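Side-chain contacts in subclass B1 metallo-beta-lactamase (Myroides odoratimimus, PDB 6T5L), which hydrolyses beta-lactam antibiotics, carbapenems included, as a zinc-dependent subclass B1 metallo-beta-lactamase: residues Ile18-Glu23 / Ile78-Asn83; Lys163-Gly168 / Gly179-Glu184. All coordinates share one frame; numbering follows the deposited sequence.

Contact 1 (Ile18-Glu23 / Ile78-Asn83); sequences IVYQTE and INFVTN
Tyr20 and Phe80 meet because each carries its ring on a CG anti to the backbone N (chi1 179° and 167°), which sends the Tyr20 ring out from the edge strand 17-21 and the Phe80 ring out from helix 71-83. The two side chains run past one another in opposite directions. Their planes are inclined at 63° with centroids 5.5 Å apart, an oblique pair. Between these two rings the nearest atoms are Tyr20 CD2 and Phe80 CD1, 3.7 Å apart, and CB of Tyr20 lies 3.8 Å from both CD1 and CE1 of Phe80. Val19 comes in at about a right angle to the phenylalanine, its CG2 lying 3.6 Å from Phe80 CZ. Val19 O is equally near Phe80 CE1. That both residues reach one ring follows from the classic beta bulge they form opposite Ile27, whose side chain touches Phe80 as well. The Tyr20 hydroxyl is hydrogen-bonded to Glu76, one turn earlier on the same helix. The contact is thus mostly apolar, with one backbone carbonyl oxygen against the phenylalanine ring, while the polar end of the tyrosine is tied to the helix through a separate bond to Glu76.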
ATOM      1  N   ILE A  18      16.829   8.287   3.270  1.00 55.12           N
ATOM      2  CA  ILE A  18      15.871   8.452   4.357  1.00 57.00           C
ATOM      3  C   ILE A  18      15.508   9.929   4.419  1.00 49.90           C
ATOM      4  O   ILE A  18      16.380  10.771   4.587  1.00 49.24           O
ATOM      5  CB  ILE A  18      16.465   7.990   5.695  1.00 64.28           C
ATOM      6  CG1 ILE A  18      16.722   6.481   5.693  1.00 71.46           C
ATOM      7  CG2 ILE A  18      15.551   8.468   6.859  1.00 62.70           C
ATOM      8  CD1 ILE A  18      17.855   6.076   6.623  1.00 81.40           C
ATOM      9  N   VAL A  19      14.242  10.266   4.242  1.00 49.24           N
ATOM     10  CA  VAL A  19      13.913  11.686   4.295  1.00 49.71           C
ATOM     11  C   VAL A  19      13.139  12.072   5.549  1.00 48.84           C
ATOM     12  O   VAL A  19      12.877  13.248   5.740  1.00 51.16           O
ATOM     13  CB  VAL A  19      13.160  12.109   3.031  1.00 48.43           C
ATOM     14  CG1 VAL A  19      14.105  11.995   1.848  1.00 50.62           C
ATOM     15  CG2 VAL A  19      11.941  11.264   2.891  1.00 48.21           C
ATOM     16  N   TYR A  20      12.787  11.122   6.409  1.00 50.62           N
ATOM     17  CA  TYR A  20      12.074  11.391   7.664  1.00 47.69           C
ATOM     18  C   TYR A  20      12.214  10.149   8.519  1.00 45.89           C
ATOM     19  O   TYR A  20      12.048   9.035   8.011  1.00 48.02           O
ATOM     20  CB  TYR A  20      10.603  11.714   7.398  1.00 45.99           C
ATOM     21  CG  TYR A  20       9.764  11.984   8.644  1.00 49.43           C
ATOM     22  CD1 TYR A  20       9.165  10.942   9.359  1.00 50.27           C
ATOM     23  CD2 TYR A  20       9.549  13.270   9.078  1.00 49.11           C
ATOM     24  CE1 TYR A  20       8.396  11.199  10.488  1.00 50.40           C
ATOM     25  CE2 TYR A  20       8.808  13.543  10.187  1.00 46.73           C
ATOM     26  CZ  TYR A  20       8.209  12.511  10.897  1.00 50.72           C
ATOM     27  OH  TYR A  20       7.431  12.797  12.034  1.00 52.10           O
ATOM     28  N   GLN A  21      12.498  10.300   9.803  1.00 46.94           N
ATOM     29  CA  GLN A  21      12.586   9.121  10.654  1.00 51.17           C
ATOM     30  C   GLN A  21      12.395   9.502  12.117  1.00 52.41           C
ATOM     31  O   GLN A  21      13.003  10.458  12.629  1.00 50.47           O
ATOM     32  CB  GLN A  21      13.928   8.403  10.475  1.00 62.28           C
ATOM     33  CG  GLN A  21      14.142   7.200  11.393  1.00 75.76           C
ATOM     34  CD  GLN A  21      15.446   6.459  11.109  0.50 89.20           C
ATOM     35  OE1 GLN A  21      16.465   7.070  10.780  0.50 93.58           O
ATOM     36  NE2 GLN A  21      15.420   5.139  11.265  0.50 93.77           N
ATOM     37  N   THR A  22      11.656   8.644  12.793  1.00 54.78           N
ATOM     38  CA  THR A  22      11.042   8.846  14.098  1.00 54.50           C
ATOM     39  C   THR A  22      10.772   7.436  14.609  1.00 53.09           C
ATOM     40  O   THR A  22      10.830   6.471  13.844  1.00 50.39           O
ATOM     41  CB  THR A  22       9.785   9.709  13.885  1.00 55.52           C
ATOM     42  OG1 THR A  22      10.152  11.113  13.802  1.00 58.06           O
ATOM     43  CG2 THR A  22       8.757   9.439  14.814  1.00 55.04           C
ATOM     44  N   GLU A  23      10.520   7.304  15.904  1.00 57.34           N
ATOM     45  CA  GLU A  23      10.153   5.997  16.432  1.00 63.49           C
ATOM     46  C   GLU A  23       8.863   5.473  15.802  1.00 56.48           C
ATOM     47  O   GLU A  23       8.626   4.262  15.802  1.00 52.83           O
ATOM     48  CB  GLU A  23       9.991   6.065  17.952  1.00 74.24           C
ATOM     49  CG  GLU A  23       8.833   6.960  18.397  1.00 81.15           C
ATOM     50  CD  GLU A  23       8.480   6.810  19.872  1.00 87.40           C
ATOM     51  OE1 GLU A  23       8.703   5.719  20.437  1.00 87.84           O
ATOM     52  OE2 GLU A  23       7.962   7.784  20.458  1.00 89.38           O
ATOM     53  N   ILE A  78       1.144  12.860   7.196  1.00 38.65           N
ATOM     54  CA  ILE A  78       0.412  13.992   6.592  1.00 39.70           C
ATOM     55  C   ILE A  78       1.158  15.306   6.818  1.00 39.47           C
ATOM     56  O   ILE A  78       1.378  16.087   5.882  1.00 38.33           O
ATOM     57  CB  ILE A  78      -1.020  14.048   7.156  1.00 40.03           C
ATOM     58  CG1 ILE A  78      -1.799  12.808   6.691  1.00 37.13           C
ATOM     59  CG2 ILE A  78      -1.707  15.358   6.737  1.00 39.77           C
ATOM     60  CD1 ILE A  78      -3.098  12.496   7.476  1.00 38.78           C
ATOM     61  N   ASN A  79       1.614  15.541   8.052  1.00 39.85           N
ATOM     62  CA  ASN A  79       2.386  16.743   8.349  1.00 43.78           C
ATOM     63  C   ASN A  79       3.692  16.742   7.573  1.00 45.79           C
ATOM     64  O   ASN A  79       4.118  17.781   7.061  1.00 40.94           O
ATOM     65  CB  ASN A  79       2.629  16.835   9.858  1.00 45.29           C
ATOM     66  CG  ASN A  79       1.377  17.358  10.644  1.00 46.85           C
ATOM     67  OD1 ASN A  79       0.454  17.951  10.068  1.00 47.31           O
ATOM     68  ND2 ASN A  79       1.360  17.118  11.933  1.00 46.72           N
ATOM     69  N   PHE A  80       4.335  15.575   7.417  1.00 46.77           N
ATOM     70  CA  PHE A  80       5.534  15.559   6.577  1.00 45.11           C
ATOM     71  C   PHE A  80       5.220  15.971   5.137  1.00 42.42           C
ATOM     72  O   PHE A  80       5.973  16.719   4.499  1.00 41.34           O
ATOM     73  CB  PHE A  80       6.171  14.183   6.588  1.00 45.24           C
ATOM     74  CG  PHE A  80       7.228  13.980   5.512  1.00 43.63           C
ATOM     75  CD1 PHE A  80       8.534  14.361   5.719  1.00 47.30           C
ATOM     76  CD2 PHE A  80       6.900  13.384   4.313  1.00 42.96           C
ATOM     77  CE1 PHE A  80       9.518  14.140   4.744  1.00 50.86           C
ATOM     78  CE2 PHE A  80       7.874  13.157   3.319  1.00 45.94           C
ATOM     79  CZ  PHE A  80       9.179  13.544   3.532  1.00 48.09           C
ATOM     80  N   VAL A  81       4.138  15.449   4.587  1.00 40.08           N
ATOM     81  CA  VAL A  81       3.823  15.814   3.213  1.00 43.18           C
ATOM     82  C   VAL A  81       3.573  17.312   3.110  1.00 41.87           C
ATOM     83  O   VAL A  81       4.106  17.987   2.218  1.00 39.48           O
ATOM     84  CB  VAL A  81       2.622  15.001   2.690  1.00 40.93           C
ATOM     85  CG1 VAL A  81       2.189  15.559   1.343  1.00 39.52           C
ATOM     86  CG2 VAL A  81       2.984  13.512   2.599  1.00 38.78           C
ATOM     87  N   THR A  82       2.818  17.870   4.066  1.00 41.44           N
ATOM     88  CA  THR A  82       2.432  19.271   3.988  1.00 41.64           C
ATOM     89  C   THR A  82       3.638  20.161   4.153  1.00 42.68           C
ATOM     90  O   THR A  82       3.884  21.049   3.332  1.00 44.56           O
ATOM     91  CB  THR A  82       1.393  19.582   5.047  1.00 42.54           C
ATOM     92  OG1 THR A  82       0.225  18.841   4.751  1.00 46.40           O
ATOM     93  CG2 THR A  82       1.072  21.113   5.130  1.00 43.10           C
ATOM     94  N   ASN A  83       4.406  19.939   5.217  1.00 41.64           N
ATOM     95  CA  ASN A  83       5.463  20.870   5.570  1.00 44.96           C
ATOM     96  C   ASN A  83       6.804  20.588   4.930  1.00 48.09           C
ATOM     97  O   ASN A  83       7.605  21.515   4.808  1.00 48.87           O
ATOM     98  CB  ASN A  83       5.679  20.876   7.072  1.00 47.06           C
ATOM     99  CG  ASN A  83       4.417  21.275   7.825  1.00 49.45           C
ATOM    100  OD1 ASN A  83       3.702  22.172   7.413  1.00 52.30           O
ATOM    101  ND2 ASN A  83       4.125  20.568   8.889  1.00 50.03           N
TER

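Contact 2 (Lys163-Gly168 / Gly179-Glu184); sequences KDNVVG and GCLIKE. With ZN (zinc ion), chain D.
Leu181 fits its two methyls against two residues of 163-168. CD1 lies 3.4 Å from Asn165 OD1, and CD2 lies 4.0 Å from Val167 CG2. Asn165 and Val167 each have a second conformer, and these distances hold for the one described. Both neighbours cross the leucine at about a right angle. The amide of Asn165 also passes near Leu181 CB, which is 3.8 Å from OD1. With CG anti to the backbone N (chi1 -176°), Leu181 extends away from its own turn toward 163-168.

The buried amide has its polar needs met outside the leucine: OD1 accepts a hydrogen bond from Thr162 N, and ND2 makes a weak one to Gly158 O. These bonds probably help orient the carboxamide in this conformer, while its oxygen borders an apolar methyl. Around Leu181, helix 200-210 adds Thr203, Val204 and Val207, and Trp200 NE1 hydrogen-bonds to Leu181 O.

Leu181 sits in a type I beta turn from Gly179 to Ile182, closed by Ile182 N to Gly179 O at 2.9 Å, with Cys180 and Leu181 as its two central residues. Their side chains part: Leu181 enters the packing, whereas Cys180 SG binds zinc at 2.1 Å. A water at 2.3 Å from the zinc, with Asp100 and His221, completes the ligands. This Asp-Cys-His set is the second zinc site of subclass B1 enzymes, at one edge of the metallo-beta-lactamase αβ/βα sandwich.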
ATOM      1  N   LYS A 163      -8.897 -11.744   0.062  1.00 44.27           N
ATOM      2  CA  LYS A 163      -9.734 -11.875  -1.124  1.00 47.11           C
ATOM      3  C   LYS A 163      -9.819 -10.596  -1.963  1.00 45.68           C
ATOM      4  O   LYS A 163     -10.128 -10.691  -3.167  1.00 48.82           O
ATOM      5  CB  LYS A 163     -11.144 -12.313  -0.712  1.00 51.22           C
ATOM      6  CG  LYS A 163     -11.203 -13.564   0.196  1.00 61.02           C
ATOM      7  CD  LYS A 163     -12.464 -14.406   0.033  1.00 75.45           C
ATOM      8  CE  LYS A 163     -12.254 -15.787   0.674  1.00 87.87           C
ATOM      9  NZ  LYS A 163     -11.571 -16.773  -0.232  1.00 91.55           N
ATOM     10  N   ASP A 164      -9.511  -9.443  -1.362  1.00 42.74           N
ATOM     11  CA  ASP A 164      -9.687  -8.122  -1.940  1.00 44.76           C
ATOM     12  C   ASP A 164      -8.401  -7.434  -2.338  1.00 43.06           C
ATOM     13  O   ASP A 164      -8.459  -6.339  -2.895  1.00 43.90           O
ATOM     14  CB  ASP A 164     -10.454  -7.241  -0.939  1.00 46.39           C
ATOM     15  CG  ASP A 164      -9.666  -6.941   0.395  1.00 48.07           C
ATOM     16  OD1 ASP A 164      -9.043  -7.825   1.022  1.00 47.26           O
ATOM     17  OD2 ASP A 164      -9.734  -5.765   0.828  1.00 48.34           O
ATOM     18  N   ASN A 165      -7.248  -8.054  -2.083  0.60 39.97           N
ATOM     19  CA  ASN A 165      -6.002  -7.313  -2.157  0.60 39.92           C
ATOM     20  C   ASN A 165      -5.833  -6.725  -3.570  0.60 41.55           C
ATOM     21  O   ASN A 165      -6.046  -7.417  -4.586  0.60 44.10           O
ATOM     22  CB  ASN A 165      -4.807  -8.190  -1.749  0.60 40.49           C
ATOM     23  CG  ASN A 165      -4.801  -9.606  -2.320  0.60 45.35           C
ATOM     24  OD1 ASN A 165      -4.168 -10.479  -1.702  0.60 46.43           O
ATOM     25  ND2 ASN A 165      -5.462  -9.849  -3.420  0.60 46.73           N
ATOM     26  N   VAL A 166      -5.492  -5.408  -3.643  1.00 38.22           N
ATOM     27  CA  VAL A 166      -5.163  -4.716  -4.894  1.00 36.77           C
ATOM     28  C   VAL A 166      -3.676  -4.285  -4.904  1.00 40.32           C
ATOM     29  O   VAL A 166      -3.025  -4.244  -3.830  1.00 40.64           O
ATOM     30  CB  VAL A 166      -6.073  -3.493  -5.148  1.00 38.66           C
ATOM     31  CG1 VAL A 166      -7.526  -3.879  -5.301  1.00 41.62           C
ATOM     32  CG2 VAL A 166      -6.004  -2.369  -4.061  1.00 37.18           C
ATOM     33  N   VAL A 167      -3.181  -3.895  -6.138  0.65 39.34           N
ATOM     34  CA  VAL A 167      -1.784  -3.525  -6.384  0.65 41.79           C
ATOM     35  C   VAL A 167      -1.740  -2.088  -6.912  0.65 39.83           C
ATOM     36  O   VAL A 167      -2.590  -1.682  -7.714  0.65 39.05           O
ATOM     37  CB  VAL A 167      -1.143  -4.548  -7.347  0.65 41.05           C
ATOM     38  CG1 VAL A 167       0.371  -4.301  -7.571  0.65 40.65           C
ATOM     39  CG2 VAL A 167      -1.328  -5.921  -6.749  0.65 42.75           C
ATOM     40  N   GLY A 168      -0.815  -1.306  -6.399  1.00 38.93           N
ATOM     41  CA  GLY A 168      -0.646   0.056  -6.865  1.00 39.18           C
ATOM     42  C   GLY A 168       0.477   0.073  -7.896  1.00 39.71           C
ATOM     43  O   GLY A 168       1.411  -0.744  -7.854  1.00 39.24           O
ATOM     44  N   GLY A 179       1.929  -4.362  -1.781  1.00 40.63           N
ATOM     45  CA  GLY A 179       1.228  -4.698  -0.583  1.00 42.71           C
ATOM     46  C   GLY A 179       1.505  -6.140  -0.131  1.00 42.68           C
ATOM     47  O   GLY A 179       2.460  -6.828  -0.527  1.00 40.11           O
ATOM     48  N   CYS A 180       0.597  -6.598   0.706  1.00 38.53           N
ATOM     49  CA  CYS A 180       0.796  -7.890   1.355  1.00 43.43           C
ATOM     50  C   CYS A 180       0.542  -9.079   0.469  1.00 38.42           C
ATOM     51  O   CYS A 180       0.899 -10.197   0.851  1.00 41.35           O
ATOM     52  CB  CYS A 180      -0.094  -7.962   2.579  1.00 51.33           C
ATOM     53  SG  CYS A 180       0.188  -6.595   3.695  1.00 65.05           S
ATOM     54  N   LEU A 181      -0.025  -8.883  -0.709  1.00 39.27           N
ATOM     55  CA  LEU A 181       0.072  -9.938  -1.707  1.00 40.69           C
ATOM     56  C   LEU A 181       1.512 -10.298  -2.096  1.00 40.30           C
ATOM     57  O   LEU A 181       1.746 -11.420  -2.550  1.00 44.65           O
ATOM     58  CB  LEU A 181      -0.710  -9.513  -2.937  1.00 37.61           C
ATOM     59  CG  LEU A 181      -0.814 -10.512  -4.084  1.00 41.87           C
ATOM     60  CD1 LEU A 181      -1.825 -11.631  -3.925  1.00 39.54           C
ATOM     61  CD2 LEU A 181      -1.125  -9.614  -5.315  1.00 42.34           C
ATOM     62  N   ILE A 182       2.476  -9.416  -1.895  1.00 40.94           N
ATOM     63  CA  ILE A 182       3.847  -9.623  -2.351  1.00 43.96           C
ATOM     64  C   ILE A 182       4.751  -9.707  -1.133  1.00 46.54           C
ATOM     65  O   ILE A 182       4.739  -8.806  -0.285  1.00 45.63           O
ATOM     66  CB  ILE A 182       4.325  -8.488  -3.285  1.00 42.70           C
ATOM     67  CG1 ILE A 182       3.486  -8.451  -4.548  1.00 42.02           C
ATOM     68  CG2 ILE A 182       5.797  -8.667  -3.683  1.00 45.89           C
ATOM     69  CD1 ILE A 182       3.321  -9.863  -5.265  1.00 41.24           C
ATOM     70  N   LYS A 183       5.563 -10.754  -1.075  1.00 45.47           N
ATOM     71  CA  LYS A 183       6.513 -10.954   0.002  1.00 48.46           C
ATOM     72  C   LYS A 183       7.876 -10.394  -0.417  1.00 49.30           C
ATOM     73  O   LYS A 183       8.171 -10.254  -1.605  1.00 48.71           O
ATOM     74  CB  LYS A 183       6.673 -12.456   0.343  1.00 51.28           C
ATOM     75  CG  LYS A 183       5.423 -13.215   0.834  1.00 52.38           C
ATOM     76  CD  LYS A 183       4.709 -12.529   2.013  1.00 46.87           C
ATOM     77  CE  LYS A 183       3.872 -13.512   2.784  1.00 51.07           C
ATOM     78  NZ  LYS A 183       2.971 -12.846   3.694  1.00 46.40           N
ATOM     79  N   GLU A 184       8.696 -10.091   0.581  1.00 48.54           N
ATOM     80  CA  GLU A 184      10.103  -9.793   0.440  1.00 52.38           C
ATOM     81  C   GLU A 184      10.855 -11.106   0.259  1.00 52.51           C
ATOM     82  O   GLU A 184      10.327 -12.208   0.529  1.00 49.45           O
ATOM     83  CB  GLU A 184      10.603  -9.005   1.672  1.00 52.17           C
ATOM     84  CG  GLU A 184      10.881  -9.890   2.886  1.00 54.16           C
ATOM     85  CD  GLU A 184      11.670  -9.203   4.026  1.00 58.36           C
ATOM     86  OE1 GLU A 184      11.386  -9.574   5.185  1.00 59.73           O
ATOM     87  OE2 GLU A 184      12.571  -8.351   3.781  1.00 58.71           O
TER
HETATM   88 ZN    ZN D 302       0.283  -7.158   5.761  0.65 49.77          ZN
HETATM   89  O   HOH W   1       0.942  -9.365   5.557  1.00 62.88           O

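How the contacts relate
The two contacts lie in different parts of the fold, with centres about 24 Å apart and nearest atoms about 16 Å apart, and they do not touch. Contact 1 is peripheral, its centre about 17 Å from the chain centre, where a helix packs on the edge strand of the six-stranded sheet. Contact 2 is more central, its centre about 8 Å from the chain centre, and joins the start of strand 167-170 and the residues leading into it to the turn that follows strand 175-179. It alone of the two holds a zinc ligand and borders the active site: its Asn165 side chain is also about 7 Å from the other zinc, the ion bound by His96, His98 and His161.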